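Local coordinates for trehalose-6-phosphate phosphatase (Neosartorya fumigata, PDB 5DXL), which belongs to the trehalose-phosphatase family of the HAD superfamily, built round a mixed, largely parallel beta sheet, at residues Y15-D28 / L54-R68. Sequence-based numbering, arbitrary orientation.
Sequences YRKARKRLFMFDYD and LAADPRNAVWIISGR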
loop_
_atom_site.group_PDB
_atom_site.type_symbol
_atom_site.label_atom_id
_atom_site.label_comp_id
_atom_site.label_asym_id
_atom_site.label_seq_id
_atom_site.Cartn_x
_atom_site.Cartn_y
_atom_site.Cartn_z
ATOM N N TYR A 15 -1.515 10.148 -20.128
ATOM C CA TYR A 15 -0.263 9.378 -20.133
ATOM C C TYR A 15 0.684 9.893 -21.210
ATOM O O TYR A 15 1.864 10.141 -20.950
ATOM C CB TYR A 15 -0.548 7.890 -20.358
ATOM C CG TYR A 15 0.675 6.983 -20.333
ATOM C CD1 TYR A 15 1.299 6.649 -19.140
ATOM C CD2 TYR A 15 1.176 6.436 -21.504
ATOM C CE1 TYR A 15 2.403 5.801 -19.114
ATOM C CE2 TYR A 15 2.281 5.592 -21.487
ATOM C CZ TYR A 15 2.885 5.278 -20.285
ATOM O OH TYR A 15 3.986 4.443 -20.278
ATOM N N ARG A 16 0.154 10.054 -22.416
ATOM C CA ARG A 16 0.963 10.545 -23.544
ATOM C C ARG A 16 1.484 11.961 -23.321
ATOM O O ARG A 16 2.600 12.297 -23.714
ATOM C CB ARG A 16 0.150 10.502 -24.829
ATOM C CG ARG A 16 -0.040 9.121 -25.391
ATOM C CD ARG A 16 -0.794 9.197 -26.718
ATOM N NE ARG A 16 -0.848 7.900 -27.377
ATOM C CZ ARG A 16 -1.912 7.421 -28.006
ATOM N NH1 ARG A 16 -3.031 8.137 -28.076
ATOM N NH2 ARG A 16 -1.859 6.218 -28.566
ATOM N N LYS A 17 0.668 12.791 -22.691
ATOM C CA LYS A 17 0.991 14.192 -22.466
ATOM C C LYS A 17 2.053 14.365 -21.375
ATOM O O LYS A 17 2.890 15.269 -21.427
ATOM C CB LYS A 17 -0.290 14.944 -22.099
ATOM C CG LYS A 17 -0.191 16.450 -22.029
ATOM C CD LYS A 17 -1.587 17.033 -21.821
ATOM C CE LYS A 17 -1.556 18.540 -21.657
ATOM N NZ LYS A 17 -1.019 19.214 -22.870
ATOM N N ALA A 18 2.024 13.478 -20.389
ATOM C CA ALA A 18 2.868 13.613 -19.214
ATOM C C ALA A 18 4.330 13.294 -19.481
ATOM O O ALA A 18 4.653 12.281 -20.095
ATOM C CB ALA A 18 2.342 12.713 -18.095
ATOM N N ARG A 19 5.217 14.148 -18.982
ATOM C CA ARG A 19 6.645 13.916 -19.134
ATOM C C ARG A 19 7.164 13.010 -18.028
ATOM O O ARG A 19 8.132 12.274 -18.222
ATOM C CB ARG A 19 7.409 15.243 -19.142
ATOM C CG ARG A 19 7.075 16.120 -20.345
ATOM C CD ARG A 19 7.811 17.451 -20.300
ATOM N NE ARG A 19 7.624 18.128 -19.020
ATOM C CZ ARG A 19 6.544 18.832 -18.693
ATOM N NH1 ARG A 19 5.540 18.952 -19.554
ATOM N NH2 ARG A 19 6.464 19.411 -17.502
ATOM N N LYS A 20 6.509 13.069 -16.871
ATOM C CA LYS A 20 6.833 12.210 -15.737
ATOM C C LYS A 20 5.569 11.503 -15.262
ATOM O O LYS A 20 4.523 12.136 -15.074
ATOM C CB LYS A 20 7.423 12.998 -14.566
ATOM C CG LYS A 20 8.783 13.638 -14.807
ATOM C CD LYS A 20 9.293 14.196 -13.484
ATOM C CE LYS A 20 10.267 15.344 -13.680
ATOM N NZ LYS A 20 10.412 16.108 -12.411
ATOM N N ARG A 21 5.678 10.199 -15.044
ATOM C CA ARG A 21 4.522 9.396 -14.628
ATOM C C ARG A 21 4.831 8.648 -13.345
ATOM O O ARG A 21 5.952 8.173 -13.155
ATOM C CB ARG A 21 4.130 8.386 -15.713
ATOM C CG ARG A 21 3.733 8.948 -17.087
ATOM C CD ARG A 21 4.952 9.207 -17.951
ATOM N NE ARG A 21 4.579 9.308 -19.358
ATOM C CZ ARG A 21 4.810 8.378 -20.275
ATOM N NH1 ARG A 21 5.430 7.245 -19.961
ATOM N NH2 ARG A 21 4.425 8.599 -21.526
ATOM N N LEU A 22 3.828 8.529 -12.477
ATOM C CA LEU A 22 3.973 7.771 -11.235
ATOM C C LEU A 22 2.903 6.697 -11.165
ATOM O O LEU A 22 1.722 6.990 -11.356
ATOM C CB LEU A 22 3.868 8.694 -10.024
ATOM C CG LEU A 22 3.798 8.028 -8.651
ATOM C CD1 LEU A 22 5.083 7.268 -8.320
ATOM C CD2 LEU A 22 3.512 9.077 -7.583
ATOM N N PHE A 23 3.330 5.459 -10.922
ATOM C CA PHE A 23 2.411 4.322 -10.771
ATOM C C PHE A 23 2.559 3.711 -9.388
ATOM O O PHE A 23 3.678 3.445 -8.944
ATOM C CB PHE A 23 2.696 3.247 -11.825
ATOM C CG PHE A 23 2.412 3.678 -13.238
ATOM C CD1 PHE A 23 1.199 3.386 -13.831
ATOM C CD2 PHE A 23 3.375 4.349 -13.985
ATOM C CE1 PHE A 23 0.936 3.771 -15.139
ATOM C CE2 PHE A 23 3.112 4.743 -15.291
ATOM C CZ PHE A 23 1.906 4.444 -15.874
HETATM N N MSE A 24 1.451 3.507 -8.683
HETATM C CA MSE A 24 1.493 2.826 -7.399
HETATM C C MSE A 24 0.445 1.718 -7.412
HETATM O O MSE A 24 -0.755 1.995 -7.493
HETATM C CB MSE A 24 1.257 3.828 -6.254
HETATM C CG MSE A 24 2.338 4.908 -6.205
HETATM SE SE MSE A 24 2.123 6.269 -4.796
HETATM C CE MSE A 24 0.492 7.115 -5.398
ATOM N N PHE A 25 0.909 0.472 -7.349
ATOM C CA PHE A 25 0.033 -0.698 -7.427
ATOM C C PHE A 25 0.100 -1.552 -6.179
ATOM O O PHE A 25 1.192 -1.948 -5.781
ATOM C CB PHE A 25 0.449 -1.620 -8.586
ATOM C CG PHE A 25 0.552 -0.947 -9.925
ATOM C CD1 PHE A 25 -0.373 -0.002 -10.339
ATOM C CD2 PHE A 25 1.577 -1.285 -10.775
ATOM C CE1 PHE A 25 -0.261 0.590 -11.603
ATOM C CE2 PHE A 25 1.686 -0.713 -12.044
ATOM C CZ PHE A 25 0.769 0.212 -12.458
ATOM N N ASP A 26 -1.048 -1.881 -5.591
ATOM C CA ASP A 26 -1.098 -3.039 -4.710
ATOM C C ASP A 26 -0.847 -4.256 -5.606
ATOM O O ASP A 26 -1.003 -4.172 -6.826
ATOM C CB ASP A 26 -2.452 -3.108 -3.980
ATOM C CG ASP A 26 -2.459 -4.069 -2.786
ATOM O OD1 ASP A 26 -1.454 -4.735 -2.503
ATOM O OD2 ASP A 26 -3.506 -4.140 -2.113
ATOM N N TYR A 27 -0.430 -5.376 -5.018
ATOM C CA TYR A 27 -0.168 -6.564 -5.823
ATOM C C TYR A 27 -1.349 -7.552 -5.746
ATOM O O TYR A 27 -2.129 -7.668 -6.691
ATOM C CB TYR A 27 1.148 -7.246 -5.395
ATOM C CG TYR A 27 1.370 -8.513 -6.167
ATOM C CD1 TYR A 27 1.599 -8.466 -7.537
ATOM C CD2 TYR A 27 1.297 -9.751 -5.547
ATOM C CE1 TYR A 27 1.763 -9.623 -8.277
ATOM C CE2 TYR A 27 1.459 -10.923 -6.279
ATOM C CZ TYR A 27 1.687 -10.846 -7.640
ATOM O OH TYR A 27 1.852 -11.994 -8.375
ATOM N N ASP A 28 -1.480 -8.258 -4.630
ATOM C CA ASP A 28 -2.568 -9.226 -4.497
ATOM C C ASP A 28 -3.931 -8.567 -4.625
ATOM O O ASP A 28 -4.160 -7.499 -4.071
ATOM C CB ASP A 28 -2.473 -9.951 -3.152
ATOM C CG ASP A 28 -1.293 -10.889 -3.096
ATOM O OD1 ASP A 28 -1.356 -11.951 -3.753
ATOM O OD2 ASP A 28 -0.297 -10.561 -2.426
ATOM N N LEU A 54 6.414 -1.709 -18.590
ATOM C CA LEU A 54 6.035 -0.411 -18.041
ATOM C C LEU A 54 7.231 0.278 -17.372
ATOM O O LEU A 54 7.459 1.475 -17.565
ATOM C CB LEU A 54 4.874 -0.575 -17.040
ATOM C CG LEU A 54 4.304 0.744 -16.510
ATOM C CD1 LEU A 54 3.479 1.426 -17.596
ATOM C CD2 LEU A 54 3.440 0.514 -15.261
ATOM N N ALA A 55 8.000 -0.490 -16.610
ATOM C CA ALA A 55 9.094 0.068 -15.822
ATOM C C ALA A 55 10.321 0.376 -16.675
ATOM O O ALA A 55 11.193 1.116 -16.249
ATOM C CB ALA A 55 9.471 -0.885 -14.689
ATOM N N ALA A 56 10.368 -0.188 -17.870
ATOM C CA ALA A 56 11.527 0.017 -18.745
ATOM C C ALA A 56 11.623 1.469 -19.210
ATOM O O ALA A 56 12.723 1.991 -19.442
ATOM C CB ALA A 56 11.447 -0.909 -19.938
ATOM N N ASP A 57 10.473 2.114 -19.351
ATOM C CA ASP A 57 10.392 3.516 -19.765
ATOM C C ASP A 57 10.786 4.415 -18.599
ATOM O O ASP A 57 10.121 4.438 -17.563
ATOM C CB ASP A 57 8.969 3.824 -20.248
ATOM C CG ASP A 57 8.806 5.224 -20.828
ATOM O OD1 ASP A 57 9.556 6.157 -20.477
ATOM O OD2 ASP A 57 7.866 5.381 -21.640
ATOM N N PRO A 58 11.866 5.182 -18.757
ATOM C CA PRO A 58 12.376 5.960 -17.627
ATOM C C PRO A 58 11.492 7.146 -17.254
ATOM O O PRO A 58 11.721 7.756 -16.209
ATOM C CB PRO A 58 13.751 6.433 -18.134
ATOM C CG PRO A 58 13.562 6.537 -19.589
ATOM C CD PRO A 58 12.695 5.358 -19.963
ATOM N N ARG A 59 10.507 7.464 -18.087
ATOM C CA ARG A 59 9.540 8.499 -17.748
ATOM C C ARG A 59 8.618 7.993 -16.642
ATOM O O ARG A 59 7.939 8.783 -15.998
ATOM C CB ARG A 59 8.715 8.903 -18.965
ATOM C CG ARG A 59 9.549 9.501 -20.117
ATOM C CD ARG A 59 8.677 9.738 -21.345
ATOM N NE ARG A 59 8.185 8.489 -21.922
ATOM C CZ ARG A 59 7.353 8.397 -22.958
ATOM N NH1 ARG A 59 6.904 9.499 -23.561
ATOM N NH2 ARG A 59 6.984 7.202 -23.402
ATOM N N ASN A 60 8.604 6.676 -16.446
ATOM C CA ASN A 60 7.715 6.065 -15.450
ATOM C C ASN A 60 8.452 5.729 -14.163
ATOM O O ASN A 60 9.569 5.221 -14.184
ATOM C CB ASN A 60 7.074 4.781 -15.998
ATOM C CG ASN A 60 6.227 5.028 -17.240
ATOM O OD1 ASN A 60 5.710 6.123 -17.441
ATOM N ND2 ASN A 60 6.070 4.004 -18.063
ATOM N N ALA A 61 7.817 6.010 -13.032
ATOM C CA ALA A 61 8.281 5.494 -11.755
ATOM C C ALA A 61 7.225 4.492 -11.315
ATOM O O ALA A 61 6.075 4.872 -11.076
ATOM C CB ALA A 61 8.450 6.616 -10.716
ATOM N N VAL A 62 7.603 3.223 -11.236
ATOM C CA VAL A 62 6.627 2.162 -11.013
ATOM C C VAL A 62 6.864 1.510 -9.660
ATOM O O VAL A 62 7.944 0.963 -9.402
ATOM C CB VAL A 62 6.695 1.092 -12.136
ATOM C CG1 VAL A 62 5.635 0.025 -11.918
ATOM C CG2 VAL A 62 6.512 1.744 -13.512
ATOM N N TRP A 63 5.848 1.584 -8.803
ATOM C CA TRP A 63 5.932 1.066 -7.439
ATOM C C TRP A 63 4.946 -0.059 -7.187
ATOM O O TRP A 63 3.768 0.042 -7.556
ATOM C CB TRP A 63 5.675 2.186 -6.424
ATOM C CG TRP A 63 6.869 3.068 -6.260
ATOM C CD1 TRP A 63 7.200 4.150 -7.017
ATOM C CD2 TRP A 63 7.913 2.910 -5.297
ATOM N NE1 TRP A 63 8.392 4.692 -6.571
ATOM C CE2 TRP A 63 8.845 3.944 -5.514
ATOM C CE3 TRP A 63 8.141 1.999 -4.261
ATOM C CZ2 TRP A 63 9.987 4.091 -4.729
ATOM C CZ3 TRP A 63 9.282 2.145 -3.486
ATOM C CH2 TRP A 63 10.188 3.185 -3.728
ATOM N N ILE A 64 5.436 -1.124 -6.552
ATOM C CA ILE A 64 4.585 -2.187 -6.023
ATOM C C ILE A 64 4.531 -1.994 -4.500
ATOM O O ILE A 64 5.577 -1.976 -3.847
ATOM C CB ILE A 64 5.135 -3.593 -6.357
ATOM C CG1 ILE A 64 5.461 -3.747 -7.847
ATOM C CG2 ILE A 64 4.159 -4.696 -5.906
ATOM C CD1 ILE A 64 4.300 -3.425 -8.770
ATOM N N ILE A 65 3.328 -1.829 -3.944
ATOM C CA ILE A 65 3.158 -1.528 -2.522
ATOM C C ILE A 65 2.307 -2.631 -1.921
ATOM O O ILE A 65 1.100 -2.661 -2.105
ATOM C CB ILE A 65 2.526 -0.140 -2.328
ATOM C CG1 ILE A 65 3.369 0.915 -3.050
ATOM C CG2 ILE A 65 2.422 0.213 -0.840
ATOM C CD1 ILE A 65 2.708 2.280 -3.117
ATOM N N SER A 66 2.957 -3.548 -1.208
ATOM C CA SER A 66 2.382 -4.864 -0.933
ATOM C C SER A 66 2.587 -5.347 0.500
ATOM O O SER A 66 3.553 -4.976 1.159
ATOM C CB SER A 66 2.994 -5.874 -1.914
ATOM O OG SER A 66 2.635 -7.206 -1.603
ATOM N N GLY A 67 1.659 -6.180 0.981
ATOM C CA GLY A 67 1.831 -6.813 2.274
ATOM C C GLY A 67 2.787 -7.994 2.233
ATOM O O GLY A 67 3.178 -8.524 3.277
ATOM N N ARG A 68 3.179 -8.400 1.030
ATOM C CA ARG A 68 4.034 -9.572 0.872
ATOM C C ARG A 68 5.410 -9.380 1.486
ATOM O O ARG A 68 5.911 -8.257 1.584
ATOM C CB ARG A 68 4.211 -9.909 -0.613
ATOM C CG ARG A 68 2.967 -10.392 -1.303
ATOM C CD ARG A 68 2.735 -11.868 -1.074
ATOM N NE ARG A 68 1.779 -12.375 -2.041
ATOM C CZ ARG A 68 1.649 -13.653 -2.368
ATOM N NH1 ARG A 68 2.415 -14.571 -1.791
ATOM N NH2 ARG A 68 0.752 -14.008 -3.279
HETATM O O HOH W 1 5.576 4.351 -22.126
HETATM O O HOH W 2 -1.076 -6.552 -0.154
HETATM O O HOH W 3 0.068 -7.948 -2.172
#
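Arg21 lies against Asn60 and Arg59 at the start of two parallel neighbours, strands 21-25 and 60-65, whose backbones are laced by alternating N-H...O bonds from Arg21 N to Ile65 N. From Arg21 CB, 3.3 Å from Asn60 OD1, the chain bends at chi2 (84°) and keeps CG and CD beside that same oxygen. Arg21 NE turns back to Ala18 O (3.1 Å). Arg21 NH1 then donates to Asn60 OD1 (2.8 Å) and forms a longer salt bridge with Asp57 OD2 (3.5 Å). Arg21 NH2 lies over the centre of the Arg59 guanidinium, the planes tilted by 36°, while the Tyr15 ring covers the opposite face of the Arg21 group near its rim. Asn60 ND2 donates to Tyr15 OH and, nearly straight, to Leu54 O. Next along this sheet face, Leu54 CD2 sits squarely over the Phe23 ring, 3.8 Å from its centroid, and meets Phe25 at its edge. At the far end Arg68 and Asp28 form a bidentate salt bridge, Arg68 NE to Asp28 OD2 (2.8 Å) and Arg68 NH2 to Asp28 OD1. The strands belong to a beta-alpha-beta unit of the Rossmann-like HAD core, with helix 45-56 as the crossover. Asp57, salt-bridged to Arg59, probably offsets the charge of the two neighbouring guanidiniums, making their close approach tolerable.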